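Local coordinates for protein purine nucleoside phosphorylase (Thermus thermophilus, PDB 6TK9) that probably catalyses the reversible phosphorolysis of purine nucleosides such as inosine and guanosine, releasing the free base and ribose 1-phosphate, at residues V249-V252 / A253-G257; R80-Y83 / Y84-Y87. One frame throughout, in Å; residues are numbered along the deposited sequence.

Interaction 1: V249-V252 / A253-G257; sequences VLRV and AAETG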
loop_
_atom_site.group_PDB
_atom_site.type_symbol
_atom_site.label_atom_id
_atom_site.label_comp_id
_atom_site.label_asym_id
_atom_site.label_seq_id
_atom_site.Cartn_x
_atom_site.Cartn_y
_atom_site.Cartn_z
ATOM N N VAL A 249 -2.793 -26.135 -15.910
ATOM C CA VAL A 249 -2.164 -26.354 -14.567
ATOM C C VAL A 249 -1.568 -27.772 -14.564
ATOM O O VAL A 249 -0.320 -27.874 -14.556
ATOM C CB VAL A 249 -3.149 -26.127 -13.389
ATOM C CG1 VAL A 249 -2.605 -26.635 -12.054
ATOM C CG2 VAL A 249 -3.559 -24.666 -13.247
ATOM N N LEU A 250 -2.424 -28.807 -14.634
ATOM C CA LEU A 250 -2.053 -30.247 -14.524
ATOM C C LEU A 250 -1.028 -30.641 -15.598
ATOM O O LEU A 250 -0.176 -31.502 -15.277
ATOM C CB LEU A 250 -3.306 -31.123 -14.631
ATOM C CG LEU A 250 -4.226 -31.107 -13.411
ATOM C CD1 LEU A 250 -5.505 -31.885 -13.696
ATOM C CD2 LEU A 250 -3.519 -31.652 -12.177
ATOM N N ARG A 251 -1.108 -30.054 -16.807
ATOM C CA ARG A 251 -0.176 -30.334 -17.941
ATOM C C ARG A 251 1.247 -29.882 -17.588
ATOM O O ARG A 251 2.193 -30.642 -17.904
ATOM C CB ARG A 251 -0.589 -29.660 -19.254
ATOM C CG ARG A 251 0.368 -29.977 -20.397
ATOM C CD ARG A 251 0.014 -29.335 -21.722
ATOM N NE ARG A 251 0.278 -27.897 -21.728
ATOM C CZ ARG A 251 -0.647 -26.939 -21.795
ATOM N NH1 ARG A 251 -1.937 -27.239 -21.860
ATOM N NH2 ARG A 251 -0.268 -25.671 -21.793
ATOM N N VAL A 252 1.397 -28.697 -16.982
ATOM C CA VAL A 252 2.722 -28.113 -16.603
ATOM C C VAL A 252 3.283 -28.881 -15.396
ATOM O O VAL A 252 4.522 -28.980 -15.307
ATOM C CB VAL A 252 2.625 -26.592 -16.356
ATOM C CG1 VAL A 252 3.935 -25.995 -15.853
ATOM C CG2 VAL A 252 2.165 -25.859 -17.612
ATOM N N ALA A 253 2.421 -29.431 -14.529
ATOM C CA ALA A 253 2.800 -30.175 -13.297
ATOM C C ALA A 253 3.401 -31.545 -13.661
ATOM O O ALA A 253 4.226 -32.059 -12.852
ATOM C CB ALA A 253 1.608 -30.314 -12.373
ATOM N N ALA A 254 3.012 -32.098 -14.824
ATOM C CA ALA A 254 3.531 -33.356 -15.424
ATOM C C ALA A 254 4.847 -33.095 -16.195
ATOM O O ALA A 254 5.787 -33.909 -16.016
ATOM C CB ALA A 254 2.465 -33.987 -16.299
ATOM N N GLU A 255 4.924 -32.013 -16.999
ATOM C CA GLU A 255 6.129 -31.562 -17.775
ATOM C C GLU A 255 7.340 -31.289 -16.851
ATOM O O GLU A 255 8.490 -31.704 -17.196
ATOM C CB GLU A 255 5.817 -30.266 -18.533
ATOM C CG GLU A 255 4.883 -30.422 -19.721
ATOM C CD GLU A 255 4.488 -29.091 -20.340
ATOM O OE1 GLU A 255 4.803 -28.040 -19.726
ATOM O OE2 GLU A 255 3.875 -29.100 -21.431
ATOM N N THR A 256 7.081 -30.591 -15.736
ATOM C CA THR A 256 8.047 -30.136 -14.696
ATOM C C THR A 256 8.482 -31.312 -13.798
ATOM O O THR A 256 9.444 -31.155 -13.019
ATOM C CB THR A 256 7.383 -29.031 -13.857
ATOM O OG1 THR A 256 8.334 -28.062 -13.432
ATOM C CG2 THR A 256 6.678 -29.582 -12.635
ATOM N N GLY A 257 7.773 -32.442 -13.874
ATOM C CA GLY A 257 7.860 -33.543 -12.898
ATOM C C GLY A 257 9.268 -34.111 -12.776
ATOM O O GLY A 257 9.727 -34.382 -11.667
#
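V252 O takes the backbone N-H of T256 at 3.1 Å (N to O), the shortest of four successive i to i+4 bonds of an alpha-helix. One residue earlier, E255 N reaches R251 O at 3.2 Å with a fairly straight N-H...O angle of 160°. A253 N and A254 N bond in the same way to V249 O and L250 O. On the outer surface R251 and E255 lie alongside each other, pointing the same way. R251 starts with CG anti to its backbone N (chi1 -179°) and bends at chi3, which brings NE within 3.8 Å of E255 OE2, a long salt bridge. The carboxylate oxygen stands at the edge of the guanidinium, with the two planes turned 57° apart. Long charged chains suit this exposed side; the methylene CG of R251 also lies 3.8 Å from E255 OE2, so the carboxylate runs beside the arginine stem as well as its NE. The small methyl of A253 suits the buried side. Helix 246-255 rests there on strand 225-235, with V249 and A253 against T233 and T256 against T231, while L250 leans on the loop residues S29 and P58; T256 OG1 bonds to G123 O, and helix 257-270 follows directly.

Interaction 2: R80-Y83 / Y84-Y87; sequences RVHY and YEGY. With PO4 (phosphate ion), chain G.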
loop_
_atom_site.group_PDB
_atom_site.type_symbol
_atom_site.label_atom_id
_atom_site.label_comp_id
_atom_site.label_asym_id
_atom_site.label_seq_id
_atom_site.Cartn_x
_atom_site.Cartn_y
_atom_site.Cartn_z
ATOM N N ARG A 80 -4.384 -35.369 -2.012
ATOM C CA ARG A 80 -4.880 -34.770 -0.737
ATOM C C ARG A 80 -6.325 -34.308 -0.936
ATOM O O ARG A 80 -6.886 -34.559 -2.033
ATOM C CB ARG A 80 -4.028 -33.591 -0.249
ATOM C CG ARG A 80 -3.781 -32.502 -1.288
ATOM C CD ARG A 80 -3.718 -31.099 -0.713
ATOM N NE ARG A 80 -2.465 -30.818 -0.034
ATOM C CZ ARG A 80 -1.346 -30.430 -0.638
ATOM N NH1 ARG A 80 -1.312 -30.292 -1.953
ATOM N NH2 ARG A 80 -0.251 -30.208 0.077
ATOM N N VAL A 81 -6.903 -33.696 0.101
ATOM C CA VAL A 81 -8.272 -33.116 0.072
ATOM C C VAL A 81 -8.169 -31.605 0.285
ATOM O O VAL A 81 -7.158 -31.110 0.843
ATOM C CB VAL A 81 -9.195 -33.794 1.097
ATOM C CG1 VAL A 81 -9.311 -35.281 0.803
ATOM C CG2 VAL A 81 -8.750 -33.559 2.530
ATOM N N HIS A 82 -9.175 -30.887 -0.183
ATOM C CA HIS A 82 -9.223 -29.406 -0.130
ATOM C C HIS A 82 -10.490 -28.965 0.595
ATOM O O HIS A 82 -11.520 -29.684 0.554
ATOM C CB HIS A 82 -9.147 -28.834 -1.544
ATOM C CG HIS A 82 -8.041 -29.439 -2.342
ATOM N ND1 HIS A 82 -8.226 -30.557 -3.129
ATOM C CD2 HIS A 82 -6.736 -29.103 -2.451
ATOM C CE1 HIS A 82 -7.082 -30.876 -3.699
ATOM N NE2 HIS A 82 -6.152 -29.999 -3.302
ATOM N N TYR A 83 -10.395 -27.804 1.211
ATOM C CA TYR A 83 -11.530 -27.012 1.729
ATOM C C TYR A 83 -12.537 -26.756 0.601
ATOM O O TYR A 83 -13.720 -26.791 0.892
ATOM C CB TYR A 83 -10.975 -25.748 2.385
ATOM C CG TYR A 83 -11.987 -24.913 3.108
ATOM C CD1 TYR A 83 -12.563 -25.359 4.278
ATOM C CD2 TYR A 83 -12.309 -23.640 2.663
ATOM C CE1 TYR A 83 -13.461 -24.573 4.979
ATOM C CE2 TYR A 83 -13.214 -22.843 3.346
ATOM C CZ TYR A 83 -13.797 -23.312 4.509
ATOM O OH TYR A 83 -14.691 -22.537 5.187
ATOM N N TYR A 84 -12.126 -26.579 -0.654
ATOM C CA TYR A 84 -13.102 -26.237 -1.726
ATOM C C TYR A 84 -14.022 -27.426 -1.980
ATOM O O TYR A 84 -15.136 -27.184 -2.418
ATOM C CB TYR A 84 -12.478 -25.725 -3.031
ATOM C CG TYR A 84 -11.438 -26.616 -3.654
ATOM C CD1 TYR A 84 -11.807 -27.787 -4.310
ATOM C CD2 TYR A 84 -10.091 -26.295 -3.594
ATOM C CE1 TYR A 84 -10.862 -28.626 -4.869
ATOM C CE2 TYR A 84 -9.135 -27.117 -4.167
ATOM C CZ TYR A 84 -9.524 -28.289 -4.796
ATOM O OH TYR A 84 -8.600 -29.118 -5.356
ATOM N N GLU A 85 -13.580 -28.653 -1.694
ATOM C CA GLU A 85 -14.395 -29.884 -1.891
ATOM C C GLU A 85 -15.457 -29.972 -0.797
ATOM O O GLU A 85 -16.310 -30.840 -0.917
ATOM C CB GLU A 85 -13.551 -31.156 -1.841
ATOM C CG GLU A 85 -12.509 -31.265 -2.943
ATOM C CD GLU A 85 -11.511 -32.374 -2.662
ATOM O OE1 GLU A 85 -11.905 -33.546 -2.827
ATOM O OE2 GLU A 85 -10.372 -32.070 -2.219
ATOM N N GLY A 86 -15.362 -29.136 0.242
ATOM C CA GLY A 86 -16.413 -28.990 1.264
ATOM C C GLY A 86 -16.100 -29.749 2.532
ATOM O O GLY A 86 -17.032 -29.954 3.331
ATOM N N TYR A 87 -14.837 -30.144 2.721
ATOM C CA TYR A 87 -14.303 -30.705 3.988
ATOM C C TYR A 87 -13.990 -29.538 4.935
ATOM O O TYR A 87 -13.482 -28.534 4.466
ATOM C CB TYR A 87 -13.050 -31.540 3.710
ATOM C CG TYR A 87 -13.293 -32.775 2.882
ATOM C CD1 TYR A 87 -14.074 -33.815 3.369
ATOM C CD2 TYR A 87 -12.740 -32.914 1.621
ATOM C CE1 TYR A 87 -14.311 -34.956 2.620
ATOM C CE2 TYR A 87 -12.975 -34.039 0.855
ATOM C CZ TYR A 87 -13.759 -35.059 1.358
ATOM O OH TYR A 87 -13.983 -36.177 0.627
HETATM P P PO4 G . -2.860 -28.694 -4.812
HETATM O O1 PO4 G . -3.585 -29.761 -3.976
HETATM O O2 PO4 G . -3.766 -28.217 -5.943
HETATM O O3 PO4 G . -1.587 -29.252 -5.416
HETATM O O4 PO4 G . -2.481 -27.541 -3.887
#
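A loop that binds a phosphate ion, probably at the active site of this phosphorylase, holds H82 between an anion and a carboxylate. H82 NE2 donates to phosphate O1 at 2.7 Å, nearly straight at 171°, and R80 NH1 donates to the same oxygen at 3.1 Å. The ion probably came from the crystallisation liquor, but its place is consistent with that of the phosphate substrate; S29, S211 and A112 also hydrogen-bond to it. At the other ring nitrogen, ND1 donates to E85 OE2 at 2.8 Å, while the backbone N of H82 reaches that oxygen at 2.6 Å from the opposite face of the carboxylate. Two donors thus grip one oxygen, and E85 OE1 is held by T56. With CG anti to the carbonyl carbon (chi1 -48°), H82 lies alongside Y84, their ring planes only 11° apart but slid so that they barely overlap; H82 CB makes a CH-pi contact over the Y84 face, 3.3 Å from the ring centroid. An alanine at H82, with no imidazole, is likely to leave phosphate O1 and E85 OE2 each short of a donor and to open a gap beside the Y84 ring. G86 takes a backbone shape in which a side chain would jam against the preceding carbonyl, and its N bonds to Y83 O. V81 CB packs against Y87 CD2 at 3.7 Å. The loop joins strand 72-78 to helix 89-92, whose V92 meets V81 and Y87, while R141 and F152 of a neighbouring subunit meet Y83 and Y84.

How the interactions relate
From the N terminus, the chain reaches interaction 2 first, in the loop leaving strand 72-78, and finishes it before helix 89-92 begins. Interaction 1 comes much later, towards the C-terminal end of helix 246-255. Each is a local turn of unbroken chain, so they stand in series and neither nest nor cross. The centres of interactions 1 and 2 are about 21 Å apart, and the nearest atoms of interactions 1 and 2 are about 9 Å apart, without touching. S29 links them indirectly: its hydroxyl bonds to the phosphate held by residues 80-87, and L250 rests on the same residue. The 80-87 loop carries the chain from the end of strand 72-78 to helix 89-92 and also meets a neighbouring subunit, whereas 249-257 fastens a late helix onto strand 225-235.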